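Local coordinates for protein tetracycline Repressor, class A (Pseudomonas sp., PDB 5MRU) that represses the tetracycline resistance gene by binding its operator DNA, an affinity that tetracycline binding reduces, at residues S85-L90 against Y139-A144. Sequence-based numbering, arbitrary orientation.
Sequences SFRQAL and YFTVGA. With TDC (5a,6-anhydrotetracycline), chain B.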
loop_
_atom_site.group_PDB
_atom_site.type_symbol
_atom_site.label_atom_id
_atom_site.label_comp_id
_atom_site.label_asym_id
_atom_site.label_seq_id
_atom_site.Cartn_x
_atom_site.Cartn_y
_atom_site.Cartn_z
ATOM N N SER A 85 4.088 0.105 15.521
ATOM C CA SER A 85 3.301 -0.980 16.091
ATOM C C SER A 85 2.265 -1.536 15.116
ATOM O O SER A 85 2.035 -2.735 15.062
ATOM C CB SER A 85 2.609 -0.462 17.308
ATOM O OG SER A 85 2.010 -1.521 17.966
ATOM N N PHE A 86 1.616 -0.640 14.370
ATOM C CA PHE A 86 0.716 -1.014 13.293
ATOM C C PHE A 86 1.476 -1.929 12.335
ATOM O O PHE A 86 1.120 -3.088 12.163
ATOM C CB PHE A 86 0.214 0.251 12.588
ATOM C CG PHE A 86 -0.762 0.002 11.441
ATOM C CD1 PHE A 86 -1.786 -0.905 11.553
ATOM C CD2 PHE A 86 -0.675 0.747 10.280
ATOM C CE1 PHE A 86 -2.689 -1.106 10.535
ATOM C CE2 PHE A 86 -1.573 0.552 9.238
ATOM C CZ PHE A 86 -2.590 -0.385 9.369
ATOM N N ARG A 87 2.578 -1.411 11.804
ATOM C CA ARG A 87 3.421 -2.107 10.834
ATOM C C ARG A 87 3.764 -3.500 11.233
ATOM O O ARG A 87 3.702 -4.390 10.432
ATOM C CB ARG A 87 4.736 -1.357 10.647
ATOM C CG ARG A 87 5.731 -2.122 9.822
ATOM C CD ARG A 87 6.751 -1.197 9.192
ATOM N NE ARG A 87 7.774 -1.894 8.374
ATOM C CZ ARG A 87 8.944 -2.359 8.826
ATOM N NH1 ARG A 87 9.247 -2.249 10.097
ATOM N NH2 ARG A 87 9.808 -2.944 8.005
ATOM N N GLN A 88 4.170 -3.684 12.470
ATOM C CA GLN A 88 4.500 -5.042 12.966
ATOM C C GLN A 88 3.277 -5.968 13.018
ATOM O O GLN A 88 3.398 -7.186 12.789
ATOM C CB GLN A 88 5.192 -4.977 14.336
ATOM C CG GLN A 88 6.588 -4.350 14.281
ATOM C CD GLN A 88 7.531 -5.075 13.316
ATOM O OE1 GLN A 88 8.395 -4.451 12.682
ATOM N NE2 GLN A 88 7.349 -6.397 13.176
ATOM N N ALA A 89 2.095 -5.400 13.281
ATOM C CA ALA A 89 0.860 -6.187 13.233
ATOM C C ALA A 89 0.623 -6.701 11.813
ATOM O O ALA A 89 0.224 -7.833 11.604
ATOM C CB ALA A 89 -0.299 -5.332 13.704
ATOM N N LEU A 90 0.877 -5.844 10.831
ATOM C CA LEU A 90 0.740 -6.205 9.429
ATOM C C LEU A 90 1.754 -7.256 8.975
ATOM O O LEU A 90 1.376 -8.170 8.223
ATOM C CB LEU A 90 0.867 -4.964 8.550
ATOM C CG LEU A 90 -0.210 -3.914 8.738
ATOM C CD1 LEU A 90 -0.161 -2.815 7.687
ATOM C CD2 LEU A 90 -1.581 -4.564 8.712
ATOM N N TYR A 139 -1.642 5.124 5.295
ATOM C CA TYR A 139 -1.412 4.877 3.874
ATOM C C TYR A 139 0.027 4.542 3.559
ATOM O O TYR A 139 0.286 3.632 2.759
ATOM C CB TYR A 139 -1.893 6.052 3.068
ATOM C CG TYR A 139 -3.387 6.133 3.074
ATOM C CD1 TYR A 139 -4.172 5.060 3.522
ATOM C CD2 TYR A 139 -4.024 7.248 2.595
ATOM C CE1 TYR A 139 -5.548 5.113 3.496
ATOM C CE2 TYR A 139 -5.404 7.319 2.562
ATOM C CZ TYR A 139 -6.161 6.257 3.023
ATOM O OH TYR A 139 -7.543 6.338 2.978
ATOM N N PHE A 140 0.946 5.235 4.223
ATOM C CA PHE A 140 2.368 4.994 4.072
ATOM C C PHE A 140 2.748 3.595 4.525
ATOM O O PHE A 140 3.539 2.921 3.877
ATOM C CB PHE A 140 3.169 5.987 4.910
ATOM C CG PHE A 140 4.638 5.707 4.923
ATOM C CD1 PHE A 140 5.365 5.758 3.756
ATOM C CD2 PHE A 140 5.287 5.369 6.098
ATOM C CE1 PHE A 140 6.731 5.508 3.758
ATOM C CE2 PHE A 140 6.662 5.113 6.120
ATOM C CZ PHE A 140 7.384 5.179 4.946
ATOM N N THR A 141 2.208 3.192 5.667
ATOM C CA THR A 141 2.586 1.936 6.310
ATOM C C THR A 141 2.112 0.739 5.467
ATOM O O THR A 141 2.901 -0.130 5.061
ATOM C CB THR A 141 1.975 1.880 7.706
ATOM O OG1 THR A 141 2.276 3.094 8.389
ATOM C CG2 THR A 141 2.515 0.724 8.527
ATOM N N VAL A 142 0.827 0.746 5.142
ATOM C CA VAL A 142 0.224 -0.306 4.323
ATOM C C VAL A 142 1.047 -0.397 3.021
ATOM O O VAL A 142 1.460 -1.485 2.585
ATOM C CB VAL A 142 -1.265 0.030 4.066
ATOM C CG1 VAL A 142 -1.891 -0.931 3.110
ATOM C CG2 VAL A 142 -2.046 -0.008 5.358
ATOM N N GLY A 143 1.333 0.764 2.432
ATOM C CA GLY A 143 2.145 0.816 1.226
ATOM C C GLY A 143 3.475 0.132 1.486
ATOM O O GLY A 143 3.826 -0.827 0.779
ATOM N N ALA A 144 4.193 0.586 2.531
ATOM C CA ALA A 144 5.543 0.064 2.784
ATOM C C ALA A 144 5.504 -1.464 2.992
ATOM O O ALA A 144 6.284 -2.199 2.383
ATOM C CB ALA A 144 6.174 0.729 3.969
HETATM O O12 TDC B . -6.180 1.447 9.465
HETATM C C12 TDC B . -6.270 2.411 10.275
HETATM C C1B TDC B . -7.288 3.467 10.071
HETATM C C11 TDC B . -8.180 3.343 9.015
HETATM O O11 TDC B . -8.114 2.263 8.149
HETATM C C1A TDC B . -9.152 4.304 8.795
HETATM C C10 TDC B . -10.036 4.173 7.734
HETATM O O10 TDC B . -9.996 3.108 6.846
HETATM C C9 TDC B . -11.066 5.196 7.521
HETATM C C8 TDC B . -11.129 6.263 8.393
HETATM C C7 TDC B . -10.226 6.353 9.439
HETATM C C61 TDC B . -9.237 5.398 9.657
HETATM C C6 TDC B . -8.325 5.514 10.734
HETATM C C62 TDC B . -8.343 6.656 11.706
HETATM C C51 TDC B . -7.352 4.543 10.947
HETATM C C5 TDC B . -6.368 4.686 12.094
HETATM C C1C TDC B . -5.416 2.498 11.508
HETATM C C1 TDC B . -6.202 2.027 12.736
HETATM O O1 TDC B . -7.328 1.557 12.593
HETATM O O1C TDC B . -4.200 1.806 11.361
HETATM C C41 TDC B . -5.065 3.919 11.824
HETATM C C4 TDC B . -4.096 4.068 13.041
HETATM N N4 TDC B . -2.614 4.241 12.795
HETATM C C43 TDC B . -2.059 3.458 11.656
HETATM C C42 TDC B . -2.409 5.702 12.501
HETATM C C3 TDC B . -4.405 3.041 14.140
HETATM O O3 TDC B . -3.744 3.146 15.163
HETATM C C2 TDC B . -5.499 2.107 14.003
HETATM C C21 TDC B . -5.870 1.219 15.117
HETATM O O21 TDC B . -5.310 1.329 16.218
HETATM N N21 TDC B . -6.904 0.356 15.018
#
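One wall of the tetracycline pocket is made here: F86 of helix 75-91 meets bound 5a,6-anhydrotetracycline with one ring face and touches T141 and V142 of helix 127-153. The ligand hydroxyl oxygen O1C lies over the centre of that face of F86, 3.4 Å from CZ, and the N-methyl carbon C43 of the drug comes within 3.3 Å of CD2. L90 CD1 covers the opposite face, shifted toward the rim, so the ring has L90 on one face and the drug on the other, which should restrict its rotation. CG of F86 is anti to the backbone N (chi1 -179°), which carries the ring off its own helix into the pocket. T141 and V142 reach this ring obliquely: T141 CG2 is 3.6 Å from F86 CD2, and V142 CG2 is 3.9 Å from F86 CE2. In this all-helical ligand-binding core of a TetR-family repressor the two helices run roughly the same way, their short segments 33° apart with axes 9.8 Å from each other at closest approach. The nearest CA atoms, those of R87 and T141, are 6.1 Å apart; the T141 methyl bridges the gap, also meeting R87 CB at 3.7 Å. Its hydroxyl OG1 is turned back to I137 O within its own helix, leaving an apolar branch for the neighbour. V142 CG2 likewise touches L90 CD1 at 4.1 Å, and no hydrogen bond joins the segments. From its CB at the contact the R87 chain runs on, extended from CG to NE, to a salt bridge between NH2 and E148 OE1. H100, probably a magnesium ligand, packs edge-to-face with F86 and also touches L90 and V142, while E147 of the second subunit packs on V142.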